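Local coordinates for protein VirX1 (Cyanophage Syn10, PDB 6QGM) that probably acts as a flavin-dependent halogenase of the tryptophan halogenase family, a viral enzyme that iodinates diverse substrates, at residues B[51-56]-B[361-366]; B[20-25]-B[368-373]; B[290-295]-B[308-313]; B[254-259]-B[319-324]; B[98-103]-B[132-137]. All blocks are in the same frame, centred on the assembly; numbering follows the deposited sequence.

Interaction 1 (B[51-56]-B[361-366]); sequences GHFNKF and TTHENI
The carbonyl oxygen Gly51 O is gripped by both Asn54 N, at 2.8 Å, and Asn54 ND2, at 3.0 Å, beside the helix whose His52, Phe53 and Phe56 close around His363. Asn54 suits this place because its amide reaches back to the carbonyl plane of Gly51 while its backbone N makes the turn bond. No hydrogen bond crosses the contact, which is van der Waals packing centred on one imidazole. In His363, CG sits between the backbone N and the carbonyl carbon (chi1 46°), which throws the ring out toward the other helix. There one ring face lies against the backbone carbonyl carbon of His52, whose CB is 3.6 Å from His363 NE2. Phe53 meets the imidazole edge to edge, Phe53 CD1 to His363 ND1 being 3.9 Å. Phe56 follows one turn later, its CD1 4.0 Å from His363 CB and its rim carbon CE1 4.3 Å from Ile366 CG2; large apolar rings fill such a buried seam well. Around this pair, helix 14-26 brings Met18 against both Phe56 and Ile366, helix 382-408 flanks Glu364 and Asn365, and Thr362 OG1 bonds Ser15 OG, tying helix 360-373 to the putative Rossmann-type dinucleotide-binding turn.

Interaction 2 (B[20-25]-B[368-373]); sequences AAALSK and NLVYLI
Ala22 and Leu23 lie on helix 14-26, the crossover helix of a Rossmann-type beta-alpha-beta unit between the parallel strands 6-10 and 31-36, and they pack against Leu369, Val370 and Ile373. The two helical segments run nearly parallel, 21° apart, axes 10.3 Å from each other. Everything crossing between them is apolar. Leu23 does most of the work: CG beside its backbone N (chi1 -74°) and an extended chi2 (-175°) carry CD2 to 3.9 Å from Val370 CG2 and 4.2 Å from Ile373 CD1, while the other branch faces Leu369. Leu23 and Val370 slide past each other in opposite directions. Branched aliphatic chains suit this buried seam, and the small Ala22 adds only a methyl. The polar bonds lie apart. Tyr371 OH and O bond Pro473 and Ser475 of the second subunit, so this end of helix 360-373 also joins the subunit interface, where Val370 packs on that subunit's Tyr476. Within helix 14-26, Ala21 O accepts Ser24 OG at 2.8 Å and Lys25 N at 3.0 Å.

Interaction 3 (B[290-295]-B[308-313]); sequences IGTGYC and AEFREH
Helix-on-sheet packing joins Thr292, Gly293 and Tyr294, on an inner strand of the seven-stranded mixed sheet, to Glu309 and Phe310 of helix 303-314, which runs roughly antiparallel to that strand, their directions 142° apart. Phe310 is the wedge. Its CG stands anti to the backbone N (chi1 -174°), carrying the ring toward the strand, where CZ comes within 3.5 Å of Gly293 CA and CE1 lies 3.8 Å from Thr292 CG2. Tyr294 N sits over one ring face, offset toward the rim, and Tyr294 CB lies 4.0 Å from Phe310 CD1. A flat apolar ring fits here, since part of what it meets is strand backbone. Beyond it, Tyr294 reaches the carboxylate of Glu309, the planes 75° apart. Tyr294 OH donates a weak bond to Glu309 OE1, 2.6 Å away, and has its stronger partner in Asn278 N. Glu309 also meets Asn278 ND2 and Lys277 N weakly. These donors would probably favour the ionised carboxylate, and through them helix and strand both reach residues 277-278.

Interaction 4 (B[254-259]-B[319-324]); sequences MATRIP and KDAKIF
Ala255 and Phe324 form an antiparallel hydrogen-bonded pair, joined by Phe324 N to Ala255 O at 2.9 Å and Ala255 N to Phe324 O at 3.0 Å. The first is nearly straight (173° at the hydrogen); the second is bent, with its donor tilted from the carbonyl plane. Two CA-H...O contacts flank this pair, from Met254 CA to Phe324 O and from Ile323 CA to Ala255 O. One residue on, a side chain takes over: Thr256 holds OG1 anti to its backbone N (chi1 -168°), directing the hydroxyl to Lys322 O at 2.6 Å. It approaches from above that carbonyl's plane, 56° out of it, while the beta-branched body of threonine suits a strand. Next to it, Ile323 places CG2 3.5 Å from Met254 CB and CG1 4.2 Å from Thr256 CB. The second shell positions these groups: Phe310 of helix 303-314 lies against both Thr256 and Ile323, and Arg311 NH1 binds Ala321 O. On the inner side, strand 252-258 is bonded to strand 290-296. The arrangement is that of strand 324-327, outermost in this chain's sheet, being added antiparallel as the chain returns from the helix packed on it.

Interaction 5 (B[98-103]-B[132-137]); sequences PSLDVS and RFVNSN
With Leu100 CG beside its backbone N (chi1 -82°), that atom comes 4.1 Å from Val134 CB, and the valine's own chi1 (-60°) turns its methyls to lie alongside the leucine, pointing the same way. Compact aliphatic groups suit this narrow meeting of two backbones. Next along the loop, Asp101 N donates to Val134 O at 2.7 Å, in the plane of that carbonyl and bent to 146° at the hydrogen. A water extends the link, donating to Asp101 O at 2.6 Å and to Phe133 O at 3.0 Å. Carbonyls at the weakly bonded end of helix 129-134 thus find donors in the loop and in solvent. The aspartate also shapes its own chain: Asp101 OD1 accepts from Ser103 N at 2.8 Å, while the Asp101 side chain packs on Pro155 and Asn156. Nearby, the Phe133 ring meets that of Trp501 at a steep angle, and Asn135 ND2 bonds Phe96 O. The result is a loop, folded by an Asx turn at Asp101, laid against the end of a short helix.

How the interactions relate
Interactions 1 and 2 are successive levels of one packing seam: helix 360-373 serves both, their centres lie 12 Å apart, and Ile366 CG2 of the first meets Ala22 CB of the second at 3.4 Å. Interactions 3 and 4 form another pair, with centres 8 Å apart, using neighbouring strands of one sheet, Thr292 O lying 2.8 Å from Thr256 N. Their centres are about 28 Å from that of interaction 1. Interaction 5 stands apart, its nearest atoms about 9 Å from interaction 1. The structure is the apo form; the Gly11-Gly13-Gly16 turn, probably where flavin binds as in related halogenases, lies near the side chain of Ile366 without touching it.

Interaction 1 (B[51-56]-B[361-366])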
# COMPACT_ATOMS: atom_id res chain seq x y z
N GLY B 51 -26.10 -4.11 -8.81
CA GLY B 51 -25.55 -4.51 -10.12
C GLY B 51 -25.01 -5.93 -10.10
O GLY B 51 -25.32 -6.67 -11.04
N HIS B 52 -24.27 -6.28 -9.06
CA HIS B 52 -23.64 -7.62 -8.81
C HIS B 52 -24.62 -8.74 -9.22
O HIS B 52 -24.17 -9.75 -9.79
CB HIS B 52 -23.26 -7.77 -7.31
CG HIS B 52 -21.85 -7.42 -6.90
ND1 HIS B 52 -21.39 -6.10 -6.79
CD2 HIS B 52 -20.82 -8.21 -6.52
CE1 HIS B 52 -20.12 -6.11 -6.41
NE2 HIS B 52 -19.75 -7.40 -6.24
N PHE B 53 -25.90 -8.56 -8.90
CA PHE B 53 -27.01 -9.54 -9.13
C PHE B 53 -27.12 -9.89 -10.61
O PHE B 53 -27.51 -11.04 -10.92
CB PHE B 53 -28.32 -8.96 -8.63
CG PHE B 53 -29.47 -9.93 -8.52
CD1 PHE B 53 -29.42 -11.01 -7.65
CD2 PHE B 53 -30.63 -9.75 -9.25
CE1 PHE B 53 -30.48 -11.88 -7.53
CE2 PHE B 53 -31.69 -10.63 -9.14
CZ PHE B 53 -31.62 -11.70 -8.27
N ASN B 54 -26.81 -8.94 -11.50
CA ASN B 54 -26.87 -9.14 -12.97
C ASN B 54 -25.88 -10.26 -13.36
O ASN B 54 -26.26 -11.10 -14.22
CB ASN B 54 -26.66 -7.83 -13.73
CG ASN B 54 -27.80 -6.85 -13.63
OD1 ASN B 54 -28.83 -7.02 -14.28
ND2 ASN B 54 -27.62 -5.80 -12.83
N LYS B 55 -24.69 -10.30 -12.75
CA LYS B 55 -23.67 -11.34 -13.02
C LYS B 55 -24.26 -12.72 -12.68
O LYS B 55 -24.07 -13.65 -13.48
CB LYS B 55 -22.41 -11.12 -12.17
CG LYS B 55 -21.23 -12.04 -12.43
CD LYS B 55 -20.40 -12.27 -11.20
CE LYS B 55 -19.05 -12.84 -11.57
NZ LYS B 55 -18.03 -12.53 -10.55
N PHE B 56 -24.93 -12.83 -11.53
CA PHE B 56 -25.59 -14.08 -11.07
C PHE B 56 -26.62 -14.49 -12.13
O PHE B 56 -26.57 -15.64 -12.63
CB PHE B 56 -26.20 -13.89 -9.68
CG PHE B 56 -26.86 -15.13 -9.13
CD1 PHE B 56 -26.12 -16.09 -8.46
CD2 PHE B 56 -28.22 -15.36 -9.31
CE1 PHE B 56 -26.71 -17.25 -8.01
CE2 PHE B 56 -28.82 -16.51 -8.83
CZ PHE B 56 -28.06 -17.46 -8.18
N THR B 361 -23.76 -10.92 0.68
CA THR B 361 -23.31 -12.05 1.53
C THR B 361 -23.63 -13.39 0.82
O THR B 361 -22.92 -14.37 1.08
CB THR B 361 -23.90 -11.88 2.94
OG1 THR B 361 -23.45 -12.96 3.74
CG2 THR B 361 -25.41 -11.81 2.96
N THR B 362 -24.66 -13.43 -0.05
CA THR B 362 -25.17 -14.67 -0.70
C THR B 362 -24.47 -14.91 -2.05
O THR B 362 -23.76 -15.93 -2.12
CB THR B 362 -26.70 -14.66 -0.83
OG1 THR B 362 -27.23 -14.34 0.46
CG2 THR B 362 -27.26 -15.97 -1.33
N HIS B 363 -24.68 -14.07 -3.08
CA HIS B 363 -24.22 -14.38 -4.47
C HIS B 363 -22.69 -14.32 -4.55
O HIS B 363 -22.14 -15.10 -5.34
CB HIS B 363 -24.89 -13.55 -5.59
CG HIS B 363 -24.99 -12.08 -5.34
ND1 HIS B 363 -26.17 -11.39 -5.52
CD2 HIS B 363 -24.09 -11.18 -4.88
CE1 HIS B 363 -25.99 -10.12 -5.20
NE2 HIS B 363 -24.72 -9.97 -4.81
N GLU B 364 -22.04 -13.48 -3.75
CA GLU B 364 -20.56 -13.41 -3.66
C GLU B 364 -20.03 -14.76 -3.20
O GLU B 364 -19.18 -15.34 -3.90
CB GLU B 364 -20.13 -12.26 -2.74
CG GLU B 364 -18.66 -12.28 -2.35
CD GLU B 364 -17.67 -11.87 -3.43
OE1 GLU B 364 -18.09 -11.43 -4.55
OE2 GLU B 364 -16.47 -11.97 -3.14
N ASN B 365 -20.52 -15.27 -2.07
CA ASN B 365 -20.07 -16.58 -1.51
C ASN B 365 -20.42 -17.71 -2.50
O ASN B 365 -19.60 -18.63 -2.62
CB ASN B 365 -20.61 -16.82 -0.11
CG ASN B 365 -19.83 -16.03 0.93
OD1 ASN B 365 -19.04 -15.16 0.56
ND2 ASN B 365 -20.04 -16.32 2.20
N ILE B 366 -21.56 -17.63 -3.19
CA ILE B 366 -21.97 -18.68 -4.17
C ILE B 366 -20.96 -18.68 -5.32
O ILE B 366 -20.45 -19.77 -5.63
CB ILE B 366 -23.42 -18.47 -4.66
CG1 ILE B 366 -24.44 -18.73 -3.54
CG2 ILE B 366 -23.69 -19.35 -5.88
CD1 ILE B 366 -25.85 -18.34 -3.87

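Interaction 2 (B[20-25]-B[368-373])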
# COMPACT_ATOMS: atom_id res chain seq x y z
N ALA B 20 -28.40 -23.92 -4.60
CA ALA B 20 -28.79 -25.18 -5.29
C ALA B 20 -28.76 -24.99 -6.81
O ALA B 20 -28.14 -25.82 -7.49
CB ALA B 20 -30.14 -25.66 -4.81
N ALA B 21 -29.39 -23.92 -7.32
CA ALA B 21 -29.49 -23.61 -8.77
C ALA B 21 -28.10 -23.41 -9.37
O ALA B 21 -27.76 -24.13 -10.33
CB ALA B 21 -30.34 -22.38 -8.97
N ALA B 22 -27.31 -22.49 -8.80
CA ALA B 22 -25.92 -22.16 -9.22
C ALA B 22 -25.07 -23.43 -9.29
O ALA B 22 -24.49 -23.70 -10.35
CB ALA B 22 -25.31 -21.16 -8.28
N LEU B 23 -25.00 -24.19 -8.19
CA LEU B 23 -24.19 -25.43 -8.10
C LEU B 23 -24.68 -26.45 -9.13
O LEU B 23 -23.83 -27.03 -9.82
CB LEU B 23 -24.26 -25.98 -6.66
CG LEU B 23 -23.45 -25.18 -5.62
CD1 LEU B 23 -23.48 -25.86 -4.25
CD2 LEU B 23 -22.01 -24.98 -6.06
N SER B 24 -26.00 -26.66 -9.24
CA SER B 24 -26.61 -27.68 -10.14
C SER B 24 -26.26 -27.37 -11.61
O SER B 24 -26.03 -28.32 -12.38
CB SER B 24 -28.10 -27.78 -9.94
OG SER B 24 -28.78 -26.69 -10.53
N LYS B 25 -26.18 -26.09 -11.97
CA LYS B 25 -25.97 -25.61 -13.37
C LYS B 25 -24.47 -25.46 -13.65
O LYS B 25 -24.03 -25.98 -14.69
CB LYS B 25 -26.74 -24.31 -13.61
CG LYS B 25 -26.56 -23.71 -14.99
CD LYS B 25 -27.77 -23.01 -15.53
CE LYS B 25 -27.55 -22.44 -16.92
NZ LYS B 25 -26.42 -21.48 -16.97
N ASN B 368 -17.90 -17.46 -5.43
CA ASN B 368 -16.56 -17.84 -4.88
C ASN B 368 -16.48 -19.36 -4.63
O ASN B 368 -15.39 -19.95 -4.82
CB ASN B 368 -16.21 -17.04 -3.63
CG ASN B 368 -15.99 -15.57 -3.90
OD1 ASN B 368 -15.94 -15.16 -5.06
ND2 ASN B 368 -15.87 -14.79 -2.85
N LEU B 369 -17.59 -19.99 -4.25
CA LEU B 369 -17.66 -21.46 -4.04
C LEU B 369 -17.61 -22.17 -5.40
O LEU B 369 -16.82 -23.12 -5.53
CB LEU B 369 -18.96 -21.79 -3.30
CG LEU B 369 -19.08 -23.24 -2.85
CD1 LEU B 369 -17.90 -23.61 -1.95
CD2 LEU B 369 -20.42 -23.46 -2.16
N VAL B 370 -18.43 -21.71 -6.36
CA VAL B 370 -18.49 -22.25 -7.75
C VAL B 370 -17.09 -22.14 -8.36
O VAL B 370 -16.67 -23.10 -9.06
CB VAL B 370 -19.54 -21.53 -8.62
CG1 VAL B 370 -19.37 -21.84 -10.10
CG2 VAL B 370 -20.95 -21.88 -8.20
N TYR B 371 -16.39 -21.04 -8.08
CA TYR B 371 -15.04 -20.74 -8.62
C TYR B 371 -14.07 -21.82 -8.14
O TYR B 371 -13.36 -22.39 -8.98
CB TYR B 371 -14.60 -19.33 -8.22
CG TYR B 371 -13.19 -18.99 -8.62
CD1 TYR B 371 -12.92 -18.47 -9.87
CD2 TYR B 371 -12.13 -19.20 -7.76
CE1 TYR B 371 -11.62 -18.16 -10.26
CE2 TYR B 371 -10.83 -18.93 -8.13
CZ TYR B 371 -10.58 -18.40 -9.39
OH TYR B 371 -9.29 -18.12 -9.77
N LEU B 372 -14.06 -22.12 -6.84
CA LEU B 372 -13.13 -23.11 -6.24
C LEU B 372 -13.49 -24.54 -6.67
O LEU B 372 -12.58 -25.34 -6.92
CB LEU B 372 -13.17 -22.96 -4.71
CG LEU B 372 -12.50 -21.71 -4.15
CD1 LEU B 372 -12.53 -21.72 -2.64
CD2 LEU B 372 -11.06 -21.58 -4.63
N ILE B 373 -14.78 -24.87 -6.72
CA ILE B 373 -15.23 -26.26 -7.05
C ILE B 373 -14.91 -26.57 -8.53
O ILE B 373 -14.55 -27.72 -8.80
CB ILE B 373 -16.72 -26.43 -6.69
CG1 ILE B 373 -16.89 -26.49 -5.16
CG2 ILE B 373 -17.31 -27.65 -7.38
CD1 ILE B 373 -18.33 -26.54 -4.69

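Interaction 3 (B[290-295]-B[308-313])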
# COMPACT_ATOMS: atom_id res chain seq x y z
N ILE B 290 -45.99 -2.60 -1.97
CA ILE B 290 -44.73 -1.98 -1.46
C ILE B 290 -44.28 -2.77 -0.24
O ILE B 290 -45.10 -2.95 0.67
CB ILE B 290 -44.96 -0.50 -1.11
CG1 ILE B 290 -45.53 0.30 -2.28
CG2 ILE B 290 -43.69 0.14 -0.56
CD1 ILE B 290 -46.10 1.64 -1.87
N GLY B 291 -43.03 -3.25 -0.23
CA GLY B 291 -42.35 -3.76 0.98
C GLY B 291 -41.62 -2.64 1.69
O GLY B 291 -40.93 -1.87 0.99
N THR B 292 -41.78 -2.52 3.01
CA THR B 292 -41.24 -1.40 3.83
C THR B 292 -40.87 -1.88 5.24
O THR B 292 -41.61 -2.70 5.79
CB THR B 292 -42.27 -0.27 3.95
OG1 THR B 292 -42.88 -0.05 2.68
CG2 THR B 292 -41.68 1.02 4.47
N GLY B 293 -39.77 -1.37 5.80
CA GLY B 293 -39.31 -1.69 7.17
C GLY B 293 -38.48 -0.58 7.79
O GLY B 293 -37.93 0.23 7.04
N TYR B 294 -38.44 -0.53 9.13
CA TYR B 294 -37.60 0.37 9.95
C TYR B 294 -36.38 -0.42 10.42
O TYR B 294 -36.59 -1.45 11.08
CB TYR B 294 -38.43 0.89 11.13
CG TYR B 294 -37.92 2.10 11.88
CD1 TYR B 294 -36.68 2.69 11.60
CD2 TYR B 294 -38.66 2.64 12.91
CE1 TYR B 294 -36.22 3.78 12.31
CE2 TYR B 294 -38.21 3.74 13.62
CZ TYR B 294 -37.00 4.32 13.32
OH TYR B 294 -36.57 5.41 14.00
N CYS B 295 -35.17 -0.00 10.05
CA CYS B 295 -33.90 -0.39 10.74
C CYS B 295 -33.62 0.64 11.83
O CYS B 295 -33.50 1.82 11.46
CB CYS B 295 -32.71 -0.40 9.80
SG CYS B 295 -32.71 -1.84 8.72
N ALA B 308 -44.47 2.92 16.72
CA ALA B 308 -45.36 4.10 16.70
C ALA B 308 -44.81 5.10 15.66
O ALA B 308 -45.59 5.57 14.81
CB ALA B 308 -45.48 4.67 18.09
N GLU B 309 -43.51 5.38 15.73
CA GLU B 309 -42.73 6.12 14.70
C GLU B 309 -43.06 5.60 13.30
O GLU B 309 -43.46 6.42 12.45
CB GLU B 309 -41.23 5.90 14.92
CG GLU B 309 -40.49 7.08 15.51
CD GLU B 309 -38.99 6.87 15.43
OE1 GLU B 309 -38.42 7.16 14.34
OE2 GLU B 309 -38.40 6.36 16.45
N PHE B 310 -42.90 4.29 13.08
CA PHE B 310 -42.98 3.62 11.75
C PHE B 310 -44.39 3.76 11.17
O PHE B 310 -44.52 4.16 10.00
CB PHE B 310 -42.55 2.15 11.87
CG PHE B 310 -42.46 1.41 10.56
CD1 PHE B 310 -41.89 2.00 9.44
CD2 PHE B 310 -42.90 0.10 10.46
CE1 PHE B 310 -41.80 1.30 8.24
CE2 PHE B 310 -42.81 -0.59 9.26
CZ PHE B 310 -42.26 0.00 8.15
N ARG B 311 -45.41 3.47 11.98
CA ARG B 311 -46.85 3.59 11.61
C ARG B 311 -47.17 5.05 11.27
O ARG B 311 -47.80 5.26 10.23
CB ARG B 311 -47.75 3.07 12.73
CG ARG B 311 -47.70 1.57 12.91
CD ARG B 311 -48.64 1.05 13.97
NE ARG B 311 -48.39 -0.37 14.18
CZ ARG B 311 -48.87 -1.35 13.41
NH1 ARG B 311 -49.63 -1.08 12.35
NH2 ARG B 311 -48.58 -2.60 13.70
N GLU B 312 -46.73 6.00 12.11
CA GLU B 312 -46.92 7.46 11.89
C GLU B 312 -46.33 7.81 10.52
O GLU B 312 -47.02 8.46 9.73
CB GLU B 312 -46.29 8.29 13.02
CG GLU B 312 -47.19 8.44 14.25
CD GLU B 312 -46.65 9.32 15.39
OE1 GLU B 312 -45.41 9.32 15.62
OE2 GLU B 312 -47.47 10.01 16.03
N HIS B 313 -45.10 7.36 10.25
CA HIS B 313 -44.36 7.63 9.00
C HIS B 313 -45.12 7.08 7.80
O HIS B 313 -45.05 7.72 6.74
CB HIS B 313 -42.95 7.04 9.06
CG HIS B 313 -42.25 7.07 7.74
ND1 HIS B 313 -41.72 8.23 7.21
CD2 HIS B 313 -42.03 6.09 6.84
CE1 HIS B 313 -41.21 7.96 6.03
NE2 HIS B 313 -41.38 6.66 5.78

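Interaction 4 (B[254-259]-B[319-324])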
# COMPACT_ATOMS: atom_id res chain seq x y z
N MET B 254 -38.05 -3.95 11.98
CA MET B 254 -39.45 -4.38 11.77
C MET B 254 -39.75 -4.18 10.27
O MET B 254 -39.11 -3.30 9.65
CB MET B 254 -40.42 -3.61 12.67
CG MET B 254 -40.29 -2.11 12.57
SD MET B 254 -41.27 -1.23 13.76
CE MET B 254 -40.38 -1.60 15.27
N ALA B 255 -40.63 -5.00 9.70
CA ALA B 255 -40.94 -5.03 8.25
C ALA B 255 -42.44 -5.27 8.08
O ALA B 255 -43.08 -5.82 9.00
CB ALA B 255 -40.11 -6.08 7.57
N THR B 256 -42.97 -4.82 6.95
CA THR B 256 -44.42 -4.89 6.64
C THR B 256 -44.63 -4.85 5.13
O THR B 256 -43.66 -4.59 4.36
CB THR B 256 -45.17 -3.78 7.40
OG1 THR B 256 -46.57 -4.04 7.31
CG2 THR B 256 -44.88 -2.38 6.89
N ARG B 257 -45.87 -5.12 4.73
CA ARG B 257 -46.36 -5.04 3.33
C ARG B 257 -47.42 -3.94 3.33
O ARG B 257 -48.28 -4.00 4.19
CB ARG B 257 -46.91 -6.41 2.92
CG ARG B 257 -45.86 -7.44 2.56
CD ARG B 257 -46.46 -8.82 2.44
NE ARG B 257 -45.44 -9.82 2.74
CZ ARG B 257 -45.46 -11.09 2.33
NH1 ARG B 257 -46.44 -11.54 1.57
NH2 ARG B 257 -44.46 -11.90 2.69
N ILE B 258 -47.35 -2.98 2.41
CA ILE B 258 -48.44 -1.99 2.22
C ILE B 258 -49.01 -2.15 0.82
O ILE B 258 -48.28 -2.33 -0.16
CB ILE B 258 -48.02 -0.54 2.54
CG1 ILE B 258 -46.80 -0.03 1.76
CG2 ILE B 258 -47.87 -0.34 4.05
CD1 ILE B 258 -46.58 1.45 1.95
N PRO B 259 -50.36 -2.07 0.67
CA PRO B 259 -50.99 -2.03 -0.64
C PRO B 259 -50.69 -0.70 -1.36
O PRO B 259 -50.45 0.29 -0.70
CB PRO B 259 -52.49 -2.17 -0.30
CG PRO B 259 -52.63 -1.56 1.07
CD PRO B 259 -51.34 -1.93 1.76
N LYS B 319 -51.80 2.18 9.95
CA LYS B 319 -52.71 1.81 11.07
C LYS B 319 -52.97 0.29 11.08
O LYS B 319 -52.91 -0.30 12.17
CB LYS B 319 -54.02 2.60 11.01
CG LYS B 319 -53.88 4.10 11.26
CD LYS B 319 -54.98 4.93 10.62
CE LYS B 319 -54.54 6.34 10.31
NZ LYS B 319 -55.34 6.92 9.21
N ASP B 320 -53.25 -0.30 9.91
CA ASP B 320 -53.69 -1.72 9.82
C ASP B 320 -52.55 -2.60 9.31
O ASP B 320 -52.74 -3.82 9.24
CB ASP B 320 -54.96 -1.85 8.96
CG ASP B 320 -56.21 -1.27 9.61
OD1 ASP B 320 -56.08 -0.44 10.52
OD2 ASP B 320 -57.31 -1.66 9.18
N ALA B 321 -51.39 -2.03 9.00
CA ALA B 321 -50.19 -2.77 8.53
C ALA B 321 -49.82 -3.84 9.55
O ALA B 321 -49.65 -3.50 10.73
CB ALA B 321 -49.04 -1.83 8.29
N LYS B 322 -49.69 -5.10 9.12
CA LYS B 322 -49.13 -6.21 9.93
C LYS B 322 -47.60 -6.08 9.92
O LYS B 322 -47.02 -6.13 8.84
CB LYS B 322 -49.63 -7.53 9.34
CG LYS B 322 -49.36 -8.78 10.15
CD LYS B 322 -50.07 -9.97 9.53
CE LYS B 322 -49.92 -11.27 10.30
NZ LYS B 322 -49.77 -12.45 9.41
N ILE B 323 -47.00 -5.90 11.10
CA ILE B 323 -45.54 -5.61 11.30
C ILE B 323 -44.89 -6.83 11.96
O ILE B 323 -45.41 -7.30 13.01
CB ILE B 323 -45.33 -4.33 12.14
CG1 ILE B 323 -45.95 -3.12 11.44
CG2 ILE B 323 -43.86 -4.12 12.47
CD1 ILE B 323 -45.68 -1.81 12.13
N PHE B 324 -43.80 -7.32 11.34
CA PHE B 324 -43.00 -8.47 11.80
C PHE B 324 -41.63 -7.96 12.26
O PHE B 324 -40.90 -7.43 11.41
CB PHE B 324 -42.94 -9.52 10.68
CG PHE B 324 -44.25 -10.24 10.44
CD1 PHE B 324 -44.90 -10.92 11.48
CD2 PHE B 324 -44.92 -10.12 9.23
CE1 PHE B 324 -46.12 -11.53 11.28
CE2 PHE B 324 -46.15 -10.73 9.03
CZ PHE B 324 -46.74 -11.44 10.05

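Interaction 5 (B[98-103]-B[132-137])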
# COMPACT_ATOMS: atom_id res chain seq x y z
N PRO B 98 -21.24 2.04 -14.25
CA PRO B 98 -19.92 1.43 -14.11
C PRO B 98 -18.93 2.52 -13.66
O PRO B 98 -18.14 2.25 -12.77
CB PRO B 98 -19.63 0.93 -15.52
CG PRO B 98 -20.39 1.91 -16.43
CD PRO B 98 -21.63 2.31 -15.65
N SER B 99 -19.07 3.71 -14.24
CA SER B 99 -18.10 4.85 -14.17
C SER B 99 -18.86 6.17 -14.28
O SER B 99 -19.99 6.17 -14.79
CB SER B 99 -17.05 4.75 -15.26
OG SER B 99 -17.65 4.76 -16.55
N LEU B 100 -18.25 7.23 -13.77
CA LEU B 100 -18.73 8.63 -13.87
C LEU B 100 -18.63 9.08 -15.34
O LEU B 100 -17.53 8.99 -15.90
CB LEU B 100 -17.85 9.53 -12.99
CG LEU B 100 -18.20 9.57 -11.50
CD1 LEU B 100 -17.88 8.25 -10.81
CD2 LEU B 100 -17.46 10.71 -10.83
N ASP B 101 -19.74 9.57 -15.91
CA ASP B 101 -19.74 10.24 -17.23
C ASP B 101 -18.91 11.53 -17.15
O ASP B 101 -19.29 12.43 -16.40
CB ASP B 101 -21.17 10.52 -17.70
CG ASP B 101 -21.24 11.05 -19.12
OD1 ASP B 101 -20.24 11.63 -19.57
OD2 ASP B 101 -22.29 10.87 -19.76
N VAL B 102 -17.83 11.62 -17.92
CA VAL B 102 -16.83 12.72 -17.88
C VAL B 102 -17.19 13.83 -18.88
O VAL B 102 -16.41 14.78 -19.00
CB VAL B 102 -15.40 12.18 -18.12
CG1 VAL B 102 -14.98 11.23 -17.02
CG2 VAL B 102 -15.24 11.51 -19.47
N SER B 103 -18.34 13.74 -19.56
CA SER B 103 -18.70 14.57 -20.75
C SER B 103 -18.55 16.08 -20.47
O SER B 103 -18.01 16.76 -21.38
CB SER B 103 -20.09 14.27 -21.24
OG SER B 103 -20.16 12.91 -21.67
N ARG B 132 -26.85 14.00 -11.33
CA ARG B 132 -27.32 14.41 -12.66
C ARG B 132 -26.11 14.73 -13.53
O ARG B 132 -26.15 14.41 -14.72
CB ARG B 132 -28.19 15.66 -12.58
CG ARG B 132 -29.27 15.59 -11.51
CD ARG B 132 -30.57 16.12 -12.04
NE ARG B 132 -31.51 16.30 -10.95
CZ ARG B 132 -31.78 17.45 -10.36
NH1 ARG B 132 -31.21 18.58 -10.76
NH2 ARG B 132 -32.67 17.48 -9.38
N PHE B 133 -25.10 15.38 -12.95
CA PHE B 133 -23.94 15.92 -13.68
C PHE B 133 -22.96 14.80 -14.03
O PHE B 133 -22.10 15.05 -14.85
CB PHE B 133 -23.25 17.01 -12.85
CG PHE B 133 -22.13 17.74 -13.56
CD1 PHE B 133 -22.40 18.80 -14.42
CD2 PHE B 133 -20.81 17.36 -13.39
CE1 PHE B 133 -21.37 19.46 -15.08
CE2 PHE B 133 -19.79 18.04 -14.04
CZ PHE B 133 -20.07 19.08 -14.88
N VAL B 134 -23.07 13.61 -13.45
CA VAL B 134 -22.06 12.53 -13.71
C VAL B 134 -22.73 11.23 -14.16
O VAL B 134 -22.00 10.35 -14.65
CB VAL B 134 -21.16 12.27 -12.49
CG1 VAL B 134 -20.40 13.54 -12.11
CG2 VAL B 134 -21.95 11.70 -11.31
N ASN B 135 -24.05 11.12 -14.04
CA ASN B 135 -24.79 9.86 -14.33
C ASN B 135 -26.19 10.22 -14.81
O ASN B 135 -26.91 10.94 -14.11
CB ASN B 135 -24.78 8.92 -13.12
CG ASN B 135 -25.53 7.65 -13.39
OD1 ASN B 135 -26.61 7.70 -13.98
ND2 ASN B 135 -24.97 6.51 -12.96
N SER B 136 -26.54 9.74 -16.00
CA SER B 136 -27.82 10.05 -16.69
C SER B 136 -28.88 9.03 -16.26
O SER B 136 -30.07 9.32 -16.40
CB SER B 136 -27.62 10.08 -18.20
OG SER B 136 -26.61 11.03 -18.57
N ASN B 137 -28.44 7.88 -15.74
CA ASN B 137 -29.35 6.89 -15.11
C ASN B 137 -30.20 7.66 -14.09
O ASN B 137 -31.38 7.36 -13.97
CB ASN B 137 -28.58 5.71 -14.52
CG ASN B 137 -29.41 4.46 -14.38
OD1 ASN B 137 -30.59 4.45 -14.75
ND2 ASN B 137 -28.82 3.39 -13.86
O HOH W 1 -20.02 14.88 -17.04